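Long-range contacts in fatty acid synthase 1, isoform A (Drosophila melanogaster, PDB 6FN6), which probably builds long-chain saturated fatty acids from acetyl-CoA and malonyl-CoA with NADPH, and is seen here as its dehydratase, enoylreductase and ketoreductase region: residues 6-14 with 71-82; 602-612 with 641-651. All blocks are in the same frame, centred on the assembly; numbering follows the deposited sequence.

Both contacts pair antiparallel strands within one chain, but they hold different domains. Their centres are 57 Å apart and their nearest atoms about 35 Å, so they share no element. Contact 1 belongs to the dehydratase part and lies at the edge of a sheet. It is partly buried, with mostly apolar side chains on its inner face and mostly polar or charged ones on its outer face. Contact 2 lies in the part that probably forms the enoylreductase. It is mostly buried, and a beta bulge breaks its regular pairing. Its chemistry is more polar, with an arginine, a tyrosine, an aspartate and a glutamate each tied by side-chain bonds.

Contact 1: 6-14 with 71-82; sequences ETIVEVDLS and LNKNAVVKFGIN
T7, V9 and V11 pair with I81, F79 and V77 as strands 7-12 and 76-82 run antiparallel, their axes coming within 4.5 Å at 154° between their directions. V9 N bonds to F79 O at 2.6 Å, and F79 N returns a bond to V9 O. T7 and I81 exchange a similar pair. The exchange is slacker at the far end, where the bond from V77 N to V11 O is weak at 3.4 Å. I8-G80, E10-K78 and D12-V76 are the non-hydrogen-bonded pairs.

The side chains of T7, V9, V11, V77, F79 and I81 share one face. With chi1 at -59°, V11 CG1 is anti to the carbonyl carbon. That puts V11 CG2 between the backbone N and the carbonyl carbon, where it meets CG1 of V77 and, at 3.6 Å, CE2 of F79. V77 CG2 lies over one face of the F79 ring, towards its rim. V9 CG2 meets I81 CD1 more loosely at 4.2 Å. This face packs on helix 34-48: V9 and I81 touch T44, and F79 touches L40. A curved antiparallel sheet around a central helix is the hotdog fold, here the predicted N-terminal one of the dehydratase. Strand 7-12 is an edge strand within the chain, and strand 76-83 pairs on its other side with 89-93.

The opposite face carries I8, E10, D12, V76 and K78. E10 and K78 are extended and lie side by side. E10 OE1 stays 4.1 Å from K78 NZ, beyond a salt bridge. D12 OD1 receives S14 N at 3.1 Å from above its carboxylate plane, an Asx turn that bends the chain after the strand. L13 then drops its CD1 onto L71 CD1, 3.7 Å away, and onto the methyl of A75. I30 of strand 29-31 also touches L13 and L71.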
loop_
_atom_site.group_PDB
_atom_site.type_symbol
_atom_site.label_atom_id
_atom_site.label_comp_id
_atom_site.label_asym_id
_atom_site.label_seq_id
_atom_site.Cartn_x
_atom_site.Cartn_y
_atom_site.Cartn_z
ATOM N N GLU A 6 -0.136 27.949 5.696
ATOM C CA GLU A 6 1.081 27.262 6.112
ATOM C C GLU A 6 2.025 28.216 6.841
ATOM O O GLU A 6 1.943 29.434 6.677
ATOM C CB GLU A 6 1.791 26.646 4.905
ATOM C CG GLU A 6 2.327 27.663 3.909
ATOM C CD GLU A 6 3.089 27.012 2.770
ATOM O OE1 GLU A 6 3.518 27.737 1.846
ATOM O OE2 GLU A 6 3.262 25.775 2.798
ATOM N N THR A 7 2.925 27.653 7.640
ATOM C CA THR A 7 3.904 28.450 8.370
ATOM C C THR A 7 5.210 28.548 7.588
ATOM O O THR A 7 5.774 27.538 7.169
ATOM C CB THR A 7 4.195 27.849 9.764
ATOM O OG1 THR A 7 2.971 27.705 10.495
ATOM C CG2 THR A 7 5.154 28.734 10.549
ATOM N N ILE A 8 5.678 29.776 7.388
ATOM C CA ILE A 8 6.933 30.013 6.691
ATOM C C ILE A 8 8.046 30.217 7.709
ATOM O O ILE A 8 7.929 31.040 8.615
ATOM C CB ILE A 8 6.830 31.226 5.745
ATOM C CG1 ILE A 8 5.596 31.108 4.844
ATOM C CG2 ILE A 8 8.099 31.360 4.906
ATOM C CD1 ILE A 8 5.551 29.846 4.002
ATOM N N VAL A 9 9.126 29.458 7.558
ATOM C CA VAL A 9 10.293 29.615 8.414
ATOM C C VAL A 9 11.497 29.897 7.529
ATOM O O VAL A 9 11.813 29.124 6.624
ATOM C CB VAL A 9 10.522 28.377 9.298
ATOM C CG1 VAL A 9 11.777 28.545 10.142
ATOM C CG2 VAL A 9 9.316 28.132 10.191
ATOM N N GLU A 10 12.167 31.008 7.802
ATOM C CA GLU A 10 13.309 31.431 7.009
ATOM C C GLU A 10 14.587 31.264 7.822
ATOM O O GLU A 10 14.667 31.724 8.961
ATOM C CB GLU A 10 13.129 32.883 6.562
ATOM C CG GLU A 10 14.084 33.339 5.474
ATOM C CD GLU A 10 13.704 34.696 4.903
ATOM O OE1 GLU A 10 12.514 35.065 4.985
ATOM O OE2 GLU A 10 14.595 35.391 4.372
ATOM N N VAL A 11 15.578 30.601 7.238
ATOM C CA VAL A 11 16.879 30.464 7.881
ATOM C C VAL A 11 17.951 31.099 7.004
ATOM O O VAL A 11 18.020 30.851 5.800
ATOM C CB VAL A 11 17.208 28.982 8.187
ATOM C CG1 VAL A 11 16.149 28.380 9.099
ATOM C CG2 VAL A 11 17.328 28.170 6.911
ATOM N N ASP A 12 18.777 31.934 7.628
ATOM C CA ASP A 12 19.838 32.655 6.935
ATOM C C ASP A 12 21.173 32.433 7.638
ATOM O O ASP A 12 21.358 32.844 8.783
ATOM C CB ASP A 12 19.511 34.150 6.867
ATOM C CG ASP A 12 20.570 34.947 6.127
ATOM O OD1 ASP A 12 21.397 34.333 5.421
ATOM O OD2 ASP A 12 20.575 36.189 6.249
ATOM N N LEU A 13 22.102 31.780 6.949
ATOM C CA LEU A 13 23.391 31.438 7.541
ATOM C C LEU A 13 24.238 32.675 7.839
ATOM O O LEU A 13 25.283 32.574 8.479
ATOM C CB LEU A 13 24.168 30.492 6.621
ATOM C CG LEU A 13 23.848 29.001 6.771
ATOM C CD1 LEU A 13 22.366 28.720 6.537
ATOM C CD2 LEU A 13 24.710 28.172 5.832
ATOM N N SER A 14 23.788 33.839 7.382
ATOM C CA SER A 14 24.471 35.088 7.700
ATOM C C SER A 14 24.179 35.528 9.132
ATOM O O SER A 14 24.926 36.316 9.708
ATOM C CB SER A 14 24.057 36.190 6.724
ATOM O OG SER A 14 24.506 35.903 5.411
ATOM N N LEU A 71 22.593 24.464 0.779
ATOM C CA LEU A 71 22.638 25.885 1.100
ATOM C C LEU A 71 23.964 26.472 0.636
ATOM O O LEU A 71 24.995 25.802 0.674
ATOM C CB LEU A 71 22.459 26.106 2.605
ATOM C CG LEU A 71 21.386 25.269 3.307
ATOM C CD1 LEU A 71 21.363 25.577 4.798
ATOM C CD2 LEU A 71 20.010 25.496 2.692
ATOM N N ASN A 72 23.927 27.726 0.193
ATOM C CA ASN A 72 25.134 28.447 -0.201
ATOM C C ASN A 72 25.723 29.197 0.992
ATOM O O ASN A 72 25.414 28.884 2.141
ATOM C CB ASN A 72 24.826 29.410 -1.348
ATOM C CG ASN A 72 24.276 28.700 -2.572
ATOM O OD1 ASN A 72 23.193 29.026 -3.061
ATOM N ND2 ASN A 72 25.021 27.721 -3.074
ATOM N N LYS A 73 26.592 30.169 0.726
ATOM C CA LYS A 73 27.160 30.980 1.798
ATOM C C LYS A 73 26.132 31.981 2.315
ATOM O O LYS A 73 25.847 32.026 3.511
ATOM C CB LYS A 73 28.407 31.719 1.310
ATOM C CG LYS A 73 29.037 32.621 2.360
ATOM C CD LYS A 73 30.452 33.021 1.976
ATOM C CE LYS A 73 31.115 33.835 3.075
ATOM N NZ LYS A 73 32.521 34.188 2.740
ATOM N N ASN A 74 25.577 32.781 1.409
ATOM C CA ASN A 74 24.516 33.717 1.769
ATOM C C ASN A 74 23.330 32.923 2.309
ATOM O O ASN A 74 22.819 33.209 3.392
ATOM C CB ASN A 74 24.117 34.588 0.570
ATOM C CG ASN A 74 23.814 33.778 -0.677
ATOM O OD1 ASN A 74 24.612 32.940 -1.097
ATOM N ND2 ASN A 74 22.664 34.041 -1.288
ATOM N N ALA A 75 22.909 31.921 1.543
ATOM C CA ALA A 75 21.910 30.951 1.987
ATOM C C ALA A 75 20.676 31.567 2.637
ATOM O O ALA A 75 20.461 31.405 3.838
ATOM C CB ALA A 75 22.545 29.968 2.951
ATOM N N VAL A 76 19.870 32.274 1.852
ATOM C CA VAL A 76 18.542 32.654 2.310
ATOM C C VAL A 76 17.560 31.636 1.725
ATOM O O VAL A 76 17.313 31.602 0.519
ATOM C CB VAL A 76 18.196 34.123 1.935
ATOM C CG1 VAL A 76 18.100 34.327 0.420
ATOM C CG2 VAL A 76 16.905 34.552 2.624
ATOM N N VAL A 77 17.038 30.775 2.594
ATOM C CA VAL A 77 16.160 29.690 2.172
ATOM C C VAL A 77 14.896 29.702 3.021
ATOM O O VAL A 77 14.952 29.903 4.234
ATOM C CB VAL A 77 16.877 28.327 2.260
ATOM C CG1 VAL A 77 17.428 28.106 3.656
ATOM C CG2 VAL A 77 15.934 27.194 1.873
ATOM N N LYS A 78 13.759 29.476 2.371
ATOM C CA LYS A 78 12.469 29.536 3.041
ATOM C C LYS A 78 11.831 28.154 3.153
ATOM O O LYS A 78 11.643 27.469 2.148
ATOM C CB LYS A 78 11.544 30.488 2.279
ATOM C CG LYS A 78 12.091 31.908 2.194
ATOM C CD LYS A 78 11.068 32.912 1.693
ATOM C CE LYS A 78 11.649 34.322 1.714
ATOM N NZ LYS A 78 10.672 35.363 1.292
ATOM N N PHE A 79 11.500 27.752 4.377
ATOM C CA PHE A 79 10.815 26.481 4.601
ATOM C C PHE A 79 9.337 26.715 4.910
ATOM O O PHE A 79 8.993 27.530 5.765
ATOM C CB PHE A 79 11.464 25.698 5.746
ATOM C CG PHE A 79 12.887 25.285 5.480
ATOM C CD1 PHE A 79 13.183 24.347 4.504
ATOM C CD2 PHE A 79 13.926 25.819 6.223
ATOM C CE1 PHE A 79 14.493 23.961 4.265
ATOM C CE2 PHE A 79 15.235 25.437 5.989
ATOM C CZ PHE A 79 15.518 24.506 5.009
ATOM N N GLY A 80 8.471 25.996 4.199
ATOM C CA GLY A 80 7.036 26.048 4.429
ATOM C C GLY A 80 6.522 24.803 5.127
ATOM O O GLY A 80 6.746 23.692 4.653
ATOM N N ILE A 81 5.839 24.985 6.256
ATOM C CA ILE A 81 5.356 23.860 7.055
ATOM C C ILE A 81 3.833 23.892 7.153
ATOM O O ILE A 81 3.237 24.959 7.292
ATOM C CB ILE A 81 5.984 23.864 8.462
ATOM C CG1 ILE A 81 7.486 24.161 8.365
ATOM C CG2 ILE A 81 5.732 22.528 9.149
ATOM C CD1 ILE A 81 8.231 24.106 9.688
ATOM N N ASN A 82 3.211 22.715 7.093
ATOM C CA ASN A 82 1.754 22.599 7.176
ATOM C C ASN A 82 1.344 21.359 7.972
ATOM O O ASN A 82 2.000 20.322 7.898
ATOM C CB ASN A 82 1.141 22.547 5.775
ATOM C CG ASN A 82 -0.315 22.968 5.758
ATOM O OD1 ASN A 82 -1.022 22.842 6.759
ATOM N ND2 ASN A 82 -0.772 23.470 4.618
#

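Contact 2: 602-612 with 641-651; sequences ETCTVYYAPIN and LEFAGRDTQGR
Two successive residues, Y607 and Y608, sit opposite the single A644, a classic beta bulge between segments 602-612 and 641-651. The strand bends sharply at Y607. Strand 602-606 thus crosses strand 642-646 at 103°, while 608-611 runs nearly antiparallel to it. A644 O takes bonds from Y607 N at 3.1 Å and Y608 N at 2.9 Å. This sheet probably belongs to the enoylreductase domain, a medium-chain dehydrogenase relative.

The bulge throws the Y607 ring across the second strand. G645 has no side chain, and its CA lies 3.7 Å from Y607 CD1. Next along, the extended R646 chain leans on the same ring, its CG 3.5 Å from Y607 CE1. The guanidinium plane stands 78° to the ring, and its NE makes a weak bond to Y607 OH. E900 holds both groups more firmly, by a salt bridge to R646 and a hydrogen bond to Y607 OH. On another side of the strand, F643 fills the hollow beside C604 and V606. V606 CG2 lies over one ring face, towards the rim, and C604 SG comes at the ring edge. Strand 665-669 touches F643 through C666 and A668.

At the turn 647-650, D647 OD2 accepts Q649 N at 3.0 Å and R651 NH2 at 2.8 Å, from opposite faces of the carboxylate plane. Replacing D647 with alanine removes the carboxylate, which would probably leave R651 NH2 without its salt-bridge partner and Q649 N without its Asx-turn acceptor.

At the far end, E642 CG lies between its backbone N and carbonyl carbon (chi1 62°), which brings the chain against the P610 ring and on to N612. E642 OE1 is held by C690 N. N612 ND2 reaches E642 OE2 on the anti side at 3.2 Å, with that oxygen in the amide plane of N612.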
loop_
_atom_site.group_PDB
_atom_site.type_symbol
_atom_site.label_atom_id
_atom_site.label_comp_id
_atom_site.label_asym_id
_atom_site.label_seq_id
_atom_site.Cartn_x
_atom_site.Cartn_y
_atom_site.Cartn_z
ATOM N N GLU A 602 33.393 -24.201 -10.886
ATOM C CA GLU A 602 34.017 -24.526 -12.161
ATOM C C GLU A 602 34.463 -23.263 -12.885
ATOM O O GLU A 602 33.658 -22.367 -13.143
ATOM C CB GLU A 602 33.046 -25.320 -13.039
ATOM C CG GLU A 602 33.650 -25.874 -14.322
ATOM C CD GLU A 602 34.545 -27.073 -14.081
ATOM O OE1 GLU A 602 34.948 -27.295 -12.920
ATOM O OE2 GLU A 602 34.844 -27.795 -15.055
ATOM N N THR A 603 35.748 -23.196 -13.215
ATOM C CA THR A 603 36.283 -22.066 -13.963
ATOM C C THR A 603 35.999 -22.290 -15.442
ATOM O O THR A 603 36.469 -23.262 -16.033
ATOM C CB THR A 603 37.796 -21.889 -13.737
ATOM O OG1 THR A 603 38.078 -21.907 -12.332
ATOM C CG2 THR A 603 38.276 -20.567 -14.328
ATOM N N CYS A 604 35.217 -21.393 -16.031
ATOM C CA CYS A 604 34.813 -21.523 -17.426
ATOM C C CYS A 604 35.435 -20.438 -18.298
ATOM O O CYS A 604 35.816 -19.373 -17.809
ATOM C CB CYS A 604 33.288 -21.468 -17.541
ATOM S SG CYS A 604 32.425 -22.727 -16.569
ATOM N N THR A 605 35.535 -20.722 -19.592
ATOM C CA THR A 605 35.997 -19.735 -20.556
ATOM C C THR A 605 34.784 -19.039 -21.156
ATOM O O THR A 605 33.897 -19.691 -21.703
ATOM C CB THR A 605 36.832 -20.380 -21.681
ATOM O OG1 THR A 605 37.835 -21.232 -21.113
ATOM C CG2 THR A 605 37.500 -19.309 -22.536
ATOM N N VAL A 606 34.750 -17.714 -21.060
ATOM C CA VAL A 606 33.583 -16.958 -21.487
ATOM C C VAL A 606 33.664 -16.655 -22.976
ATOM O O VAL A 606 34.691 -16.189 -23.471
ATOM C CB VAL A 606 33.438 -15.658 -20.673
ATOM C CG1 VAL A 606 32.213 -14.866 -21.125
ATOM C CG2 VAL A 606 33.351 -15.969 -19.190
ATOM N N TYR A 607 32.570 -16.928 -23.680
ATOM C CA TYR A 607 32.462 -16.618 -25.099
ATOM C C TYR A 607 31.444 -15.505 -25.311
ATOM O O TYR A 607 31.698 -14.541 -26.032
ATOM C CB TYR A 607 32.057 -17.857 -25.893
ATOM C CG TYR A 607 33.208 -18.785 -26.201
ATOM C CD1 TYR A 607 33.850 -19.480 -25.184
ATOM C CD2 TYR A 607 33.655 -18.969 -27.503
ATOM C CE1 TYR A 607 34.902 -20.331 -25.454
ATOM C CE2 TYR A 607 34.708 -19.820 -27.784
ATOM C CZ TYR A 607 35.328 -20.497 -26.755
ATOM O OH TYR A 607 36.376 -21.347 -27.022
ATOM N N TYR A 608 30.289 -15.651 -24.669
ATOM C CA TYR A 608 29.216 -14.674 -24.789
ATOM C C TYR A 608 28.727 -14.247 -23.412
ATOM O O TYR A 608 28.376 -15.084 -22.583
ATOM C CB TYR A 608 28.063 -15.258 -25.609
ATOM C CG TYR A 608 28.400 -15.391 -27.077
ATOM C CD1 TYR A 608 29.032 -16.526 -27.562
ATOM C CD2 TYR A 608 28.106 -14.371 -27.972
ATOM C CE1 TYR A 608 29.351 -16.649 -28.897
ATOM C CE2 TYR A 608 28.420 -14.485 -29.309
ATOM C CZ TYR A 608 29.043 -15.625 -29.767
ATOM O OH TYR A 608 29.360 -15.742 -31.101
ATOM N N ALA A 609 28.728 -12.939 -23.169
ATOM C CA ALA A 609 28.256 -12.387 -21.905
ATOM C C ALA A 609 27.179 -11.343 -22.176
ATOM O O ALA A 609 27.475 -10.267 -22.699
ATOM C CB ALA A 609 29.408 -11.772 -21.125
ATOM N N PRO A 610 25.920 -11.658 -21.836
ATOM C CA PRO A 610 24.856 -10.663 -22.004
ATOM C C PRO A 610 24.863 -9.561 -20.951
ATOM O O PRO A 610 25.300 -9.782 -19.820
ATOM C CB PRO A 610 23.573 -11.494 -21.881
ATOM C CG PRO A 610 23.984 -12.894 -22.134
ATOM C CD PRO A 610 25.371 -13.004 -21.601
ATOM N N ILE A 611 24.381 -8.381 -21.329
ATOM C CA ILE A 611 24.144 -7.313 -20.371
ATOM C C ILE A 611 22.691 -7.369 -19.924
ATOM O O ILE A 611 21.787 -7.562 -20.740
ATOM C CB ILE A 611 24.474 -5.928 -20.958
ATOM C CG1 ILE A 611 25.895 -5.894 -21.518
ATOM C CG2 ILE A 611 24.311 -4.848 -19.903
ATOM C CD1 ILE A 611 25.944 -5.795 -23.017
ATOM N N ASN A 612 22.474 -7.201 -18.626
ATOM C CA ASN A 612 21.130 -7.120 -18.079
ATOM C C ASN A 612 20.932 -5.737 -17.472
ATOM O O ASN A 612 21.898 -5.003 -17.275
ATOM C CB ASN A 612 20.906 -8.214 -17.039
ATOM C CG ASN A 612 20.726 -9.584 -17.666
ATOM O OD1 ASN A 612 19.624 -9.951 -18.076
ATOM N ND2 ASN A 612 21.809 -10.347 -17.744
ATOM N N LEU A 641 26.023 -11.145 -15.298
ATOM C CA LEU A 641 25.124 -11.983 -14.515
ATOM C C LEU A 641 25.021 -13.397 -15.083
ATOM O O LEU A 641 24.658 -14.338 -14.375
ATOM C CB LEU A 641 23.738 -11.344 -14.465
ATOM C CG LEU A 641 23.557 -10.192 -13.472
ATOM C CD1 LEU A 641 22.222 -9.517 -13.718
ATOM C CD2 LEU A 641 23.668 -10.657 -12.031
ATOM N N GLU A 642 25.334 -13.539 -16.366
ATOM C CA GLU A 642 25.240 -14.827 -17.044
ATOM C C GLU A 642 26.208 -14.889 -18.216
ATOM O O GLU A 642 26.764 -13.868 -18.622
ATOM C CB GLU A 642 23.811 -15.070 -17.531
ATOM C CG GLU A 642 23.336 -14.047 -18.554
ATOM C CD GLU A 642 21.868 -14.194 -18.905
ATOM O OE1 GLU A 642 21.374 -15.340 -18.967
ATOM O OE2 GLU A 642 21.206 -13.158 -19.124
ATOM N N PHE A 643 26.400 -16.084 -18.765
ATOM C CA PHE A 643 27.286 -16.256 -19.909
ATOM C C PHE A 643 27.099 -17.609 -20.585
ATOM O O PHE A 643 26.607 -18.562 -19.980
ATOM C CB PHE A 643 28.749 -16.110 -19.480
ATOM C CG PHE A 643 29.249 -17.249 -18.633
ATOM C CD1 PHE A 643 29.779 -18.386 -19.220
ATOM C CD2 PHE A 643 29.192 -17.185 -17.251
ATOM C CE1 PHE A 643 30.238 -19.435 -18.448
ATOM C CE2 PHE A 643 29.651 -18.231 -16.474
ATOM C CZ PHE A 643 30.174 -19.357 -17.074
ATOM N N ALA A 644 27.514 -17.677 -21.844
ATOM C CA ALA A 644 27.671 -18.941 -22.545
ATOM C C ALA A 644 29.146 -19.103 -22.892
ATOM O O ALA A 644 29.786 -18.161 -23.362
ATOM C CB ALA A 644 26.812 -18.984 -23.793
ATOM N N GLY A 645 29.685 -20.292 -22.655
ATOM C CA GLY A 645 31.096 -20.531 -22.878
ATOM C C GLY A 645 31.484 -21.994 -22.831
ATOM O O GLY A 645 30.677 -22.872 -23.136
ATOM N N ARG A 646 32.728 -22.253 -22.441
ATOM C CA ARG A 646 33.252 -23.612 -22.391
ATOM C C ARG A 646 33.669 -24.026 -20.986
ATOM O O ARG A 646 34.142 -23.212 -20.192
ATOM C CB ARG A 646 34.432 -23.761 -23.350
ATOM C CG ARG A 646 34.027 -23.685 -24.811
ATOM C CD ARG A 646 35.179 -24.022 -25.736
ATOM N NE ARG A 646 34.792 -23.904 -27.139
ATOM C CZ ARG A 646 34.121 -24.834 -27.814
ATOM N NH1 ARG A 646 33.813 -24.636 -29.088
ATOM N NH2 ARG A 646 33.754 -25.965 -27.221
ATOM N N ASP A 647 33.486 -25.310 -20.696
ATOM C CA ASP A 647 33.822 -25.878 -19.398
ATOM C C ASP A 647 35.336 -26.041 -19.277
ATOM O O ASP A 647 36.064 -25.852 -20.250
ATOM C CB ASP A 647 33.117 -27.228 -19.229
ATOM C CG ASP A 647 33.258 -27.798 -17.834
ATOM O OD1 ASP A 647 32.488 -27.385 -16.941
ATOM O OD2 ASP A 647 34.137 -28.662 -17.630
ATOM N N THR A 648 35.807 -26.384 -18.082
ATOM C CA THR A 648 37.207 -26.746 -17.877
ATOM C C THR A 648 37.626 -27.861 -18.832
ATOM O O THR A 648 38.801 -27.983 -19.182
ATOM C CB THR A 648 37.461 -27.194 -16.421
ATOM O OG1 THR A 648 37.247 -26.093 -15.530
ATOM C CG2 THR A 648 38.887 -27.708 -16.238
ATOM N N GLN A 649 36.659 -28.672 -19.246
ATOM C CA GLN A 649 36.924 -29.808 -20.122
ATOM C C GLN A 649 36.369 -29.545 -21.528
ATOM O O GLN A 649 36.083 -30.476 -22.280
ATOM C CB GLN A 649 36.320 -31.082 -19.530
ATOM C CG GLN A 649 36.916 -32.367 -20.085
ATOM C CD GLN A 649 36.323 -33.615 -19.452
ATOM O OE1 GLN A 649 37.045 -34.553 -19.116
ATOM N NE2 GLN A 649 35.003 -33.634 -19.297
ATOM N N GLY A 650 36.225 -28.267 -21.867
ATOM C CA GLY A 650 35.866 -27.846 -23.211
ATOM C C GLY A 650 34.428 -28.128 -23.615
ATOM O O GLY A 650 34.075 -28.026 -24.789
ATOM N N ARG A 651 33.598 -28.483 -22.641
ATOM C CA ARG A 651 32.178 -28.715 -22.885
ATOM C C ARG A 651 31.436 -27.405 -23.145
ATOM O O ARG A 651 31.745 -26.379 -22.543
ATOM C CB ARG A 651 31.568 -29.455 -21.695
ATOM C CG ARG A 651 32.010 -30.906 -21.601
ATOM C CD ARG A 651 31.481 -31.566 -20.346
ATOM N NE ARG A 651 32.174 -31.059 -19.164
ATOM C CZ ARG A 651 31.809 -31.304 -17.909
ATOM N NH1 ARG A 651 30.742 -32.050 -17.652
ATOM N NH2 ARG A 651 32.514 -30.795 -16.907
#